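Local coordinates for extracellular ligand-binding receptor (PDB 3SG0), which probably serves as the periplasmic solute-binding protein of a transporter for lignin-derived aromatic acids, and holds benzoyl-formic acid in this crystal, at residues 127-131 with 132-136; 146-149 with 150-154; 230-233 with 234-238; 278-282 with 283-287; 307-310 with 311-315. One frame throughout, in Å; residues are numbered along the deposited sequence. Where two conformers were deposited one is given.

In the fold
The two-lobed fold of the leucine-binding protein family places these five local contacts round the bound benzoyl-formic acid. Contact 5 is the one that touches the ligand, through F307 and H310, and its segments are the most deeply buried. Contact 4 opens helix 283-298, and its nearest atoms come within about 5 Å of contact 5 on the following helix, 306-328. In contact 2 the side chain of M146 is about 8 Å from the ligand. The side chains of R133 in contact 1 and P230 in contact 3 are each about 13 Å from it; these two contacts lie on opposite sides of the chain's centre, their centres about 40 Å apart, beside the six-stranded and four-stranded sheets respectively.

Contact 1: residues 127-131 with 132-136; sequences APMDE and RRKWV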
# COMPACT_ATOMS: atom_id res chain seq x y z
N ALA A 127 9.41 -3.11 -9.79
CA ALA A 127 9.49 -2.79 -11.22
C ALA A 127 10.59 -1.77 -11.47
O ALA A 127 10.81 -0.89 -10.64
CB ALA A 127 8.17 -2.23 -11.71
N PRO A 128 11.29 -1.88 -12.60
CA PRO A 128 11.24 -3.02 -13.52
C PRO A 128 11.79 -4.27 -12.86
O PRO A 128 12.53 -4.20 -11.88
CB PRO A 128 12.16 -2.58 -14.66
CG PRO A 128 13.13 -1.66 -14.00
CD PRO A 128 12.32 -0.90 -12.99
N MSE A 129 11.45 -5.43 -13.40
CA MSE A 129 11.96 -6.68 -12.89
C MSE A 129 13.48 -6.72 -12.94
O MSE A 129 14.12 -6.14 -13.83
CB MSE A 129 11.36 -7.82 -13.70
CG MSE A 129 11.74 -9.23 -13.24
SE MSE A 129 11.41 -9.58 -11.35
CE MSE A 129 9.56 -9.01 -11.29
N ASP A 130 14.07 -7.39 -11.96
CA ASP A 130 15.49 -7.70 -12.01
C ASP A 130 15.70 -9.00 -11.24
O ASP A 130 14.73 -9.64 -10.81
CB ASP A 130 16.37 -6.54 -11.51
CG ASP A 130 16.12 -6.19 -10.06
OD1 ASP A 130 15.89 -7.11 -9.24
OD2 ASP A 130 16.17 -4.98 -9.72
N GLU A 131 16.96 -9.40 -11.07
CA GLU A 131 17.27 -10.70 -10.50
C GLU A 131 16.96 -10.79 -9.00
O GLU A 131 16.90 -11.89 -8.44
CB GLU A 131 18.73 -11.05 -10.80
CG GLU A 131 19.77 -10.44 -9.88
CD GLU A 131 20.08 -8.98 -10.13
OE1 GLU A 131 19.50 -8.33 -11.03
OE2 GLU A 131 20.94 -8.47 -9.39
N ARG A 132 16.77 -9.65 -8.35
CA ARG A 132 16.44 -9.61 -6.93
C ARG A 132 14.93 -9.52 -6.71
O ARG A 132 14.36 -10.20 -5.85
CB ARG A 132 17.14 -8.43 -6.26
CG ARG A 132 18.64 -8.64 -6.12
CD ARG A 132 19.37 -7.34 -5.85
NE ARG A 132 19.26 -6.43 -6.99
CZ ARG A 132 19.04 -5.13 -6.89
NH1 ARG A 132 18.90 -4.56 -5.71
NH2 ARG A 132 18.96 -4.39 -7.99
N ARG A 133 14.29 -8.66 -7.50
CA ARG A 133 12.85 -8.48 -7.44
C ARG A 133 12.11 -9.74 -7.89
O ARG A 133 10.90 -9.85 -7.67
CB ARG A 133 12.45 -7.23 -8.22
CG ARG A 133 12.86 -5.96 -7.50
CD ARG A 133 12.95 -4.75 -8.43
NE ARG A 133 13.11 -3.51 -7.68
CZ ARG A 133 14.24 -3.08 -7.12
NH1 ARG A 133 15.37 -3.76 -7.28
NH2 ARG A 133 14.23 -1.96 -6.41
N LYS A 134 12.82 -10.72 -8.46
CA LYS A 134 12.24 -12.03 -8.70
C LYS A 134 11.68 -12.64 -7.42
O LYS A 134 10.80 -13.50 -7.48
CB LYS A 134 13.27 -13.02 -9.25
CG LYS A 134 13.43 -13.00 -10.74
CD LYS A 134 12.18 -13.46 -11.48
CE LYS A 134 12.41 -13.18 -12.93
NZ LYS A 134 11.19 -13.46 -13.70
N TRP A 135 12.23 -12.23 -6.28
CA TRP A 135 11.82 -12.76 -4.99
C TRP A 135 10.72 -11.95 -4.31
O TRP A 135 10.28 -12.32 -3.23
CB TRP A 135 13.04 -12.92 -4.07
CG TRP A 135 13.96 -13.98 -4.57
CD1 TRP A 135 15.04 -13.82 -5.37
CD2 TRP A 135 13.83 -15.38 -4.34
NE1 TRP A 135 15.60 -15.04 -5.66
CE2 TRP A 135 14.88 -16.02 -5.03
CE3 TRP A 135 12.92 -16.17 -3.61
CZ2 TRP A 135 15.05 -17.40 -5.02
CZ3 TRP A 135 13.10 -17.54 -3.59
CH2 TRP A 135 14.15 -18.14 -4.30
N VAL A 136 10.26 -10.87 -4.94
CA VAL A 136 9.36 -9.93 -4.29
C VAL A 136 8.01 -9.87 -4.99
O VAL A 136 7.95 -9.81 -6.22
CB VAL A 136 9.99 -8.51 -4.29
CG1 VAL A 136 9.12 -7.52 -3.51
CG2 VAL A 136 11.39 -8.56 -3.71
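D130 and K134 lie on a backbone turn: K134 N gives D130 O a weak bond of 3.2 Å as the irregular run 127-131, with a cis peptide before P128, passes into the 3-10 turn 133-135. With CG set between its backbone N and carbonyl carbon (chi1 62°), D130 OD1 accepts from R132 N, an Asx turn, and from R133 N at 2.8 Å in an almost straight bond; the two N-H groups arrive from opposite faces of the carboxylate plane. OD2 serves the charges. R133 NH1 makes a salt bridge to it at 2.8 Å whose hydrogen bond is weak in angle, the planes at 90°, whereas R132 NH2, in the conformer given, is held by charge alone. E131 OE2 lies 3.6 Å from R132 NE, the two side chains pointing the same way, which completes a salt-bridge network of D130, E131, R132 and R133. With an alanine at D130, both backbone N-H groups would probably lose their acceptor and R133 its nearby counter-charge. The selenium of M129, a selenomethionine, rests 3.4 Å from K134 N, and the two side chains cross at about a right angle. R132 also pairs with D107, and K134 NZ bonds to P361 O. R132 and R133 lie against I106 of helix 99-111, W135 pairs by backbone with L116, and V136 then starts edge strand 136-138.

Contact 2: residues 146-149 with 150-154; sequences MAEA and IGKYI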
# COMPACT_ATOMS: atom_id res chain seq x y z
N MSE A 146 -1.80 4.56 -10.25
CA MSE A 146 -2.67 5.50 -9.56
C MSE A 146 -2.39 6.94 -9.97
O MSE A 146 -3.32 7.73 -10.16
CB MSE A 146 -2.53 5.34 -8.04
CG MSE A 146 -2.93 3.95 -7.55
SE MSE A 146 -4.82 3.55 -7.89
CE MSE A 146 -4.86 1.64 -7.59
N ALA A 147 -1.11 7.28 -10.12
CA ALA A 147 -0.72 8.63 -10.51
C ALA A 147 -1.24 8.95 -11.91
O ALA A 147 -1.70 10.07 -12.17
CB ALA A 147 0.78 8.78 -10.46
N GLU A 148 -1.19 7.99 -12.82
CA GLU A 148 -1.72 8.21 -14.16
C GLU A 148 -3.22 8.45 -14.10
O GLU A 148 -3.74 9.35 -14.77
CB GLU A 148 -1.40 7.03 -15.08
CG GLU A 148 0.08 6.88 -15.42
CD GLU A 148 0.60 7.98 -16.34
OE1 GLU A 148 -0.20 8.80 -16.81
OE2 GLU A 148 1.83 8.01 -16.59
N ALA A 149 -3.93 7.66 -13.30
CA ALA A 149 -5.38 7.79 -13.21
C ALA A 149 -5.82 9.12 -12.58
O ALA A 149 -6.75 9.78 -13.06
CB ALA A 149 -5.97 6.62 -12.43
N ILE A 150 -5.16 9.53 -11.50
CA ILE A 150 -5.52 10.79 -10.87
C ILE A 150 -5.13 11.97 -11.75
O ILE A 150 -5.86 12.97 -11.81
CB ILE A 150 -4.96 10.90 -9.42
CG1 ILE A 150 -5.67 12.01 -8.64
CG2 ILE A 150 -3.44 11.09 -9.41
CD1 ILE A 150 -7.16 11.78 -8.44
N GLY A 151 -4.00 11.87 -12.45
CA GLY A 151 -3.60 12.91 -13.38
C GLY A 151 -4.64 13.14 -14.47
O GLY A 151 -4.97 14.29 -14.80
N LYS A 152 -5.16 12.05 -15.02
CA LYS A 152 -6.20 12.14 -16.03
C LYS A 152 -7.45 12.81 -15.47
O LYS A 152 -8.07 13.64 -16.14
CB LYS A 152 -6.54 10.75 -16.57
CG LYS A 152 -5.49 10.17 -17.49
CD LYS A 152 -5.98 8.88 -18.12
CE LYS A 152 -5.04 8.37 -19.19
NZ LYS A 152 -3.81 7.76 -18.60
N TYR A 153 -7.84 12.44 -14.26
CA TYR A 153 -9.01 13.05 -13.64
C TYR A 153 -8.80 14.55 -13.44
O TYR A 153 -9.67 15.35 -13.78
CB TYR A 153 -9.37 12.39 -12.31
CG TYR A 153 -10.56 13.06 -11.68
CD1 TYR A 153 -11.84 12.77 -12.12
CD2 TYR A 153 -10.41 14.01 -10.68
CE1 TYR A 153 -12.94 13.39 -11.57
CE2 TYR A 153 -11.51 14.63 -10.12
CZ TYR A 153 -12.78 14.31 -10.57
OH TYR A 153 -13.88 14.93 -10.02
N ILE A 154 -7.66 14.92 -12.89
CA ILE A 154 -7.37 16.33 -12.66
C ILE A 154 -7.47 17.13 -13.96
O ILE A 154 -8.07 18.20 -14.01
CB ILE A 154 -5.98 16.51 -12.01
CG1 ILE A 154 -5.99 15.90 -10.61
CG2 ILE A 154 -5.61 17.99 -11.96
CD1 ILE A 154 -4.62 15.79 -9.95
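I150 N donates to M146 O at 2.9 Å, the first of four successive i to i+4 bonds that carry the alpha-helix through this point. It is also the straightest, at 167°. G151 N follows on A147 O, also at 2.9 Å, then K152 N on E148 O and Y153 N on A149 O, both at 3.1 Å. Beyond the backbone the polar contact is loose. E148 and K152 stand one turn apart, and E148 OE1 is 4.2 Å from K152 NZ, near but not in direct contact; E148 was modelled in two conformers, so even this spacing is provisional. What does press on the turn is the aliphatic part of the lysine: with chi1 at -74°, CG swings beside the backbone N and settles 3.3 Å from E148 O. On the inner side I150 turns its CG2 branch back along the helix, to 3.4 Å from A147 O, while CG1 runs forward (chi1 -164°). I150 and Y153 pack on Y244 and on I266, and M146, a selenomethionine, meets A268 and Y175, the last from helix 170-186. Helix 143-156 is thus wedged between that helix and strands 242-244 and 266-269. The chemistry is that of an amphipathic helix: main-chain bonds supply its cohesion and M146, I150 and I154 face the lobe interior, while the E148 and K152 pair at the outer side probably adds no more than a mild, solvent-screened attraction.

Contact 3: residues 230-233 with 234-238; sequences PQKA and LRERG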
# COMPACT_ATOMS: atom_id res chain seq x y z
N PRO A 230 -0.66 18.79 5.69
CA PRO A 230 -0.65 19.74 4.57
C PRO A 230 -2.05 20.16 4.10
O PRO A 230 -2.22 21.30 3.67
CB PRO A 230 0.08 18.97 3.46
CG PRO A 230 0.02 17.52 3.88
CD PRO A 230 0.04 17.54 5.38
N GLN A 231 -3.03 19.27 4.19
CA GLN A 231 -4.37 19.62 3.76
C GLN A 231 -5.00 20.65 4.71
O GLN A 231 -5.58 21.64 4.26
CB GLN A 231 -5.25 18.37 3.61
CG GLN A 231 -6.66 18.70 3.13
CD GLN A 231 -7.23 17.68 2.17
OE1 GLN A 231 -6.64 16.62 1.93
NE2 GLN A 231 -8.38 18.01 1.60
N LYS A 232 -4.89 20.41 6.01
CA LYS A 232 -5.36 21.39 6.99
C LYS A 232 -4.63 22.72 6.85
O LYS A 232 -5.25 23.78 6.96
CB LYS A 232 -5.22 20.86 8.41
CG LYS A 232 -6.24 19.80 8.79
CD LYS A 232 -6.16 19.46 10.27
CE LYS A 232 -7.09 20.33 11.10
NZ LYS A 232 -8.52 19.99 10.86
N ALA A 233 -3.33 22.68 6.62
CA ALA A 233 -2.56 23.92 6.50
C ALA A 233 -3.01 24.73 5.29
O ALA A 233 -3.15 25.95 5.38
CB ALA A 233 -1.07 23.61 6.44
N LEU A 234 -3.25 24.06 4.17
CA LEU A 234 -3.76 24.74 2.99
C LEU A 234 -5.10 25.40 3.28
O LEU A 234 -5.31 26.57 2.95
CB LEU A 234 -3.88 23.76 1.83
CG LEU A 234 -2.56 23.42 1.12
CD1 LEU A 234 -2.67 22.11 0.38
CD2 LEU A 234 -2.16 24.55 0.18
N ARG A 235 -6.01 24.66 3.90
CA ARG A 235 -7.34 25.19 4.18
C ARG A 235 -7.28 26.35 5.17
O ARG A 235 -7.96 27.37 4.99
CB ARG A 235 -8.30 24.10 4.68
CG ARG A 235 -8.62 23.03 3.65
CD ARG A 235 -9.37 23.60 2.45
NE ARG A 235 -9.84 22.55 1.56
CZ ARG A 235 -9.79 22.62 0.23
NH1 ARG A 235 -9.31 23.70 -0.37
NH2 ARG A 235 -10.24 21.60 -0.51
N GLU A 236 -6.46 26.21 6.20
CA GLU A 236 -6.35 27.24 7.23
C GLU A 236 -5.76 28.53 6.65
O GLU A 236 -6.07 29.63 7.13
CB GLU A 236 -5.52 26.73 8.41
CG GLU A 236 -6.26 25.67 9.23
CD GLU A 236 -5.37 24.93 10.20
OE1 GLU A 236 -4.16 25.26 10.28
OE2 GLU A 236 -5.87 24.01 10.88
N ARG A 237 -4.93 28.40 5.62
CA ARG A 237 -4.30 29.56 5.00
C ARG A 237 -5.06 30.09 3.78
O ARG A 237 -4.54 30.91 3.02
CB ARG A 237 -2.83 29.28 4.67
CG ARG A 237 -2.03 28.91 5.91
CD ARG A 237 -0.61 29.42 5.88
NE ARG A 237 -0.00 29.34 7.21
CZ ARG A 237 0.27 30.39 7.98
NH1 ARG A 237 0.82 30.21 9.17
NH2 ARG A 237 0.01 31.61 7.55
N GLY A 238 -6.29 29.62 3.61
CA GLY A 238 -7.21 30.24 2.68
C GLY A 238 -7.38 29.57 1.33
O GLY A 238 -8.14 30.06 0.49
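K232 O lies under one face of the E236 carboxylate, one turn on, 3.4 Å from E236 CD, and closer still to E236 CG, at 3.1 Å. E236 OE2 comes to 3.9 Å from K232 CE. E236 has two deposited conformers, so this seating is one of two. The helix belongs to the beta-alpha-beta unit of strand 217-221, helix 228-236 and strand 242-244, and it ends in a Schellman motif with G238, at positive phi, as its C-prime residue. Two other flat groups point past the helix and are held elsewhere: the amide of Q231 by Q245, and the guanidinium of R235, whose NH1 bonds to the carbonyls of F239 and G241, fastening the arginine to the chain just beyond the helix. K232 likewise spends its charge away from E236, in a salt bridge with D261.

Four backbone bonds join the two halves. That from E236 N to K232 O is the shortest at 2.8 Å, and the last, R237 N to A233 O, is bent to 139° as the helix winds out. In the closing turn G238 N reaches R235 O at 3.1 Å. L234 faces inward onto V218, I220 and I243 of the sheet, and its CD1 also brushes P230 O at 3.4 Å. R237 lies along helix 204-212, on T204, L208 and I211, a helix that L234 also touches at V207. Its first torsion, -59°, lays the chain back over the preceding turn, where R237 CG sits 3.2 Å from A233 O.

Contact 4: residues 278-282 with 283-287; sequences MPADS and PFRKV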
# COMPACT_ATOMS: atom_id res chain seq x y z
N MSE A 278 -20.34 -0.57 -5.20
CA MSE A 278 -20.32 -1.52 -6.30
C MSE A 278 -21.53 -2.45 -6.17
O MSE A 278 -22.17 -2.49 -5.12
CB MSE A 278 -19.03 -2.31 -6.28
CG MSE A 278 -17.80 -1.45 -6.47
SE MSE A 278 -16.16 -2.46 -6.43
CE MSE A 278 -14.92 -0.96 -6.58
N PRO A 279 -21.85 -3.20 -7.23
CA PRO A 279 -23.00 -4.12 -7.15
C PRO A 279 -22.85 -5.13 -6.01
O PRO A 279 -21.74 -5.56 -5.72
CB PRO A 279 -22.98 -4.83 -8.51
CG PRO A 279 -22.30 -3.86 -9.43
CD PRO A 279 -21.25 -3.18 -8.58
N ALA A 280 -23.97 -5.51 -5.40
CA ALA A 280 -23.94 -6.37 -4.22
C ALA A 280 -23.22 -7.70 -4.45
O ALA A 280 -22.59 -8.24 -3.53
CB ALA A 280 -25.35 -6.62 -3.71
N ASP A 281 -23.30 -8.23 -5.66
CA ASP A 281 -22.65 -9.51 -5.95
C ASP A 281 -21.27 -9.37 -6.58
O ASP A 281 -20.71 -10.33 -7.08
CB ASP A 281 -23.56 -10.42 -6.79
CG ASP A 281 -23.95 -9.78 -8.11
OD1 ASP A 281 -23.79 -8.56 -8.27
OD2 ASP A 281 -24.46 -10.52 -8.98
N SER A 282 -20.70 -8.16 -6.52
CA SER A 282 -19.36 -7.96 -7.07
C SER A 282 -18.33 -8.82 -6.34
O SER A 282 -18.37 -8.92 -5.11
CB SER A 282 -18.94 -6.50 -6.95
OG SER A 282 -17.55 -6.37 -7.22
N PRO A 283 -17.39 -9.42 -7.10
CA PRO A 283 -16.33 -10.18 -6.43
C PRO A 283 -15.57 -9.33 -5.42
O PRO A 283 -15.08 -9.86 -4.42
CB PRO A 283 -15.41 -10.57 -7.59
CG PRO A 283 -16.33 -10.68 -8.76
CD PRO A 283 -17.33 -9.56 -8.56
N PHE A 284 -15.47 -8.02 -5.65
CA PHE A 284 -14.73 -7.17 -4.72
C PHE A 284 -15.44 -7.06 -3.38
O PHE A 284 -14.80 -6.93 -2.34
CB PHE A 284 -14.45 -5.79 -5.31
CG PHE A 284 -13.51 -5.83 -6.48
CD1 PHE A 284 -12.22 -6.34 -6.34
CD2 PHE A 284 -13.90 -5.35 -7.72
CE1 PHE A 284 -11.35 -6.37 -7.41
CE2 PHE A 284 -13.03 -5.39 -8.80
CZ PHE A 284 -11.75 -5.89 -8.64
N ARG A 285 -16.77 -7.10 -3.38
CA ARG A 285 -17.49 -7.06 -2.11
C ARG A 285 -17.35 -8.38 -1.36
O ARG A 285 -17.26 -8.41 -0.14
CB ARG A 285 -18.94 -6.65 -2.32
CG ARG A 285 -19.03 -5.27 -2.95
CD ARG A 285 -20.41 -4.70 -2.92
NE ARG A 285 -20.75 -4.23 -1.58
CZ ARG A 285 -21.86 -3.57 -1.30
NH1 ARG A 285 -22.73 -3.31 -2.26
NH2 ARG A 285 -22.11 -3.18 -0.05
N LYS A 286 -17.29 -9.48 -2.11
CA LYS A 286 -17.14 -10.80 -1.51
C LYS A 286 -15.78 -10.95 -0.83
O LYS A 286 -15.69 -11.42 0.31
CB LYS A 286 -17.31 -11.89 -2.57
CG LYS A 286 -17.10 -13.30 -2.06
CD LYS A 286 -17.21 -14.31 -3.19
CE LYS A 286 -16.67 -15.68 -2.79
NZ LYS A 286 -17.74 -16.64 -2.44
N VAL A 287 -14.72 -10.55 -1.52
CA VAL A 287 -13.39 -10.70 -0.94
C VAL A 287 -13.18 -9.74 0.22
O VAL A 287 -12.39 -10.02 1.12
CB VAL A 287 -12.26 -10.61 -2.00
CG1 VAL A 287 -12.47 -11.65 -3.08
CG2 VAL A 287 -12.17 -9.21 -2.60
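R285 reaches back from the helix to the loop ahead of it, and its torsions explain how. The extended chi2 (-168°) carries CD to 3.2 Å from P279 O, and the bend at chi3 (76°) then turns the guanidinium so that R285 NH1 meets M278 O in a weak bond of 3.0 Å. The side chain of M278, a selenomethionine, is extended beyond CG and crosses F284 obliquely, SE lying 3.9 Å from F284 CD2. From M278 SE to the centroid of the F284 ring is 5.0 Å, an oblique Met-aromatic contact. Both side chains also lie against A271 of helix 271-274, so both the loop 278-282 and the first turn of helix 283-298 pack on that helix.

S282 is the N-cap of helix 283-298. Its hydroxyl is turned away from its own backbone N (chi1 168°), and from there OG accepts from F284 N at 3.1 Å, a capping bond. P283 fills the first helical position, where a proline has no N-H to satisfy. S282 O in turn accepts from K286 N at 3.2 Å and, weakly, from R285 N. Just upstream a type I turn from P279 to S282, closed by S282 N to P279 O at 2.9 Å, delivers the cap to its place. K286, itself modelled in two conformers, leads outward from this first turn, its side chain about 5 Å from that of R290.

Contact 5: residues 307-310 with 311-315; sequences FGVH and LWDSM. With 173 (benzoyl-formic acid), chain B.
L311 N shares G308 O with W312 N: the bond to W312 is straight (166°) and 3.1 Å long, the one to L311 weak and bent. L311 turns its end away from the preceding turn, onto I94 of strand 92-94 and T50 of helix 41-50. At W312, V309 CG2 stands 4.2 Å from W312 CB and obliquely to the start of the indole; with chi1 at -177° the indole swings off to F291 and R290 of helix 283-298. D313 N makes the shortest backbone bond of the group, 2.8 Å to V309 O, while its carboxylate is taken up by the side-chain amides of N353 and N354. S314 then doubles the turn's polar grip. Its OG, beside the backbone N (chi1 -66°), donates to H310 O at 2.8 Å, almost in line with the carbonyl, and S314 N adds a weak 3.3 Å bond to the same oxygen. Replacing S314 by an alanine removes the hydroxyl, and H310 O would probably be left to depend on that long N-H bond.

The ligand meets the turn before. F307 CE2 lies 3.7 Å from C3 of the benzoyl-formic acid, which sits at the edge of the F307 ring and in its plane, and H310 CE1 is 4.0 Å from the same carbon. F307 and H310 therefore meet the aromatic ring through carbon atoms, whereas T99, A121 and R198 hydrogen-bond the ligand; the chemistry is consistent with selection for an aryl group here and for polar oxygens there.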
# COMPACT_ATOMS: atom_id res chain seq x y z
N PHE A 307 -5.46 -0.78 5.42
CA PHE A 307 -4.06 -1.20 5.49
C PHE A 307 -3.90 -2.63 5.98
O PHE A 307 -2.96 -3.31 5.58
CB PHE A 307 -3.21 -0.16 6.22
CG PHE A 307 -3.19 1.13 5.48
CD1 PHE A 307 -3.99 2.20 5.87
CD2 PHE A 307 -2.46 1.23 4.31
CE1 PHE A 307 -4.01 3.36 5.11
CE2 PHE A 307 -2.49 2.39 3.55
CZ PHE A 307 -3.27 3.45 3.95
N GLY A 308 -4.83 -3.11 6.79
CA GLY A 308 -4.80 -4.51 7.20
C GLY A 308 -4.99 -5.46 6.02
O GLY A 308 -4.48 -6.58 6.01
N VAL A 309 -5.73 -5.00 5.02
CA VAL A 309 -6.01 -5.85 3.87
C VAL A 309 -4.76 -6.08 3.02
O VAL A 309 -4.71 -7.04 2.25
CB VAL A 309 -7.21 -5.34 3.03
CG1 VAL A 309 -6.75 -4.51 1.82
CG2 VAL A 309 -8.06 -6.51 2.57
N HIS A 310 -3.75 -5.24 3.18
CA HIS A 310 -2.50 -5.47 2.45
C HIS A 310 -1.79 -6.70 2.99
O HIS A 310 -1.14 -7.43 2.25
CB HIS A 310 -1.65 -4.20 2.46
CG HIS A 310 -2.37 -3.08 1.81
ND1 HIS A 310 -2.20 -1.73 2.09
CD2 HIS A 310 -3.36 -3.15 0.90
CE1 HIS A 310 -3.05 -1.03 1.36
NE2 HIS A 310 -3.75 -1.87 0.62
N LEU A 311 -1.96 -6.97 4.29
CA LEU A 311 -1.47 -8.22 4.86
C LEU A 311 -2.38 -9.37 4.42
O LEU A 311 -1.91 -10.42 3.96
CB LEU A 311 -1.41 -8.12 6.39
CG LEU A 311 -1.01 -9.41 7.11
CD1 LEU A 311 0.28 -10.01 6.57
CD2 LEU A 311 -0.90 -9.13 8.60
N TRP A 312 -3.69 -9.17 4.53
CA TRP A 312 -4.65 -10.20 4.17
C TRP A 312 -4.46 -10.69 2.72
O TRP A 312 -4.35 -11.89 2.47
CB TRP A 312 -6.07 -9.68 4.37
CG TRP A 312 -7.14 -10.68 4.09
CD1 TRP A 312 -7.81 -10.85 2.92
CD2 TRP A 312 -7.65 -11.66 5.00
NE1 TRP A 312 -8.72 -11.88 3.04
CE2 TRP A 312 -8.65 -12.39 4.31
CE3 TRP A 312 -7.39 -11.98 6.33
CZ2 TRP A 312 -9.36 -13.43 4.90
CZ3 TRP A 312 -8.10 -13.01 6.92
CH2 TRP A 312 -9.08 -13.72 6.20
N ASP A 313 -4.44 -9.75 1.77
CA ASP A 313 -4.30 -10.11 0.36
C ASP A 313 -2.95 -10.79 0.10
O ASP A 313 -2.85 -11.68 -0.74
CB ASP A 313 -4.41 -8.87 -0.54
CG ASP A 313 -5.84 -8.39 -0.80
OD1 ASP A 313 -6.84 -9.08 -0.44
OD2 ASP A 313 -5.94 -7.29 -1.40
N SER A 314 -1.89 -10.34 0.78
CA SER A 314 -0.60 -11.01 0.63
C SER A 314 -0.73 -12.48 1.03
O SER A 314 -0.19 -13.37 0.36
CB SER A 314 0.48 -10.34 1.50
OG SER A 314 0.77 -9.03 1.05
N MSE A 315 -1.41 -12.72 2.14
CA MSE A 315 -1.63 -14.10 2.58
C MSE A 315 -2.56 -14.88 1.68
O MSE A 315 -2.45 -16.10 1.61
CB MSE A 315 -2.09 -14.15 4.04
CG MSE A 315 -0.92 -14.01 5.01
SE MSE A 315 0.51 -15.36 4.79
CE MSE A 315 -0.53 -16.99 4.92
O1B 173 B . 4.51 2.93 0.35
C1 173 B . 4.44 3.76 1.22
O1A 173 B . 5.56 4.42 1.73
C2 173 B . 3.11 4.30 1.66
O2 173 B . 3.05 5.29 2.32
C1G 173 B . 1.90 3.51 1.28
C2D 173 B . 1.91 2.00 1.46
C2E 173 B . 0.70 1.18 1.06
C3 173 B . -0.52 1.89 0.46
C1E 173 B . -0.50 3.42 0.28
C1D 173 B . 0.70 4.24 0.69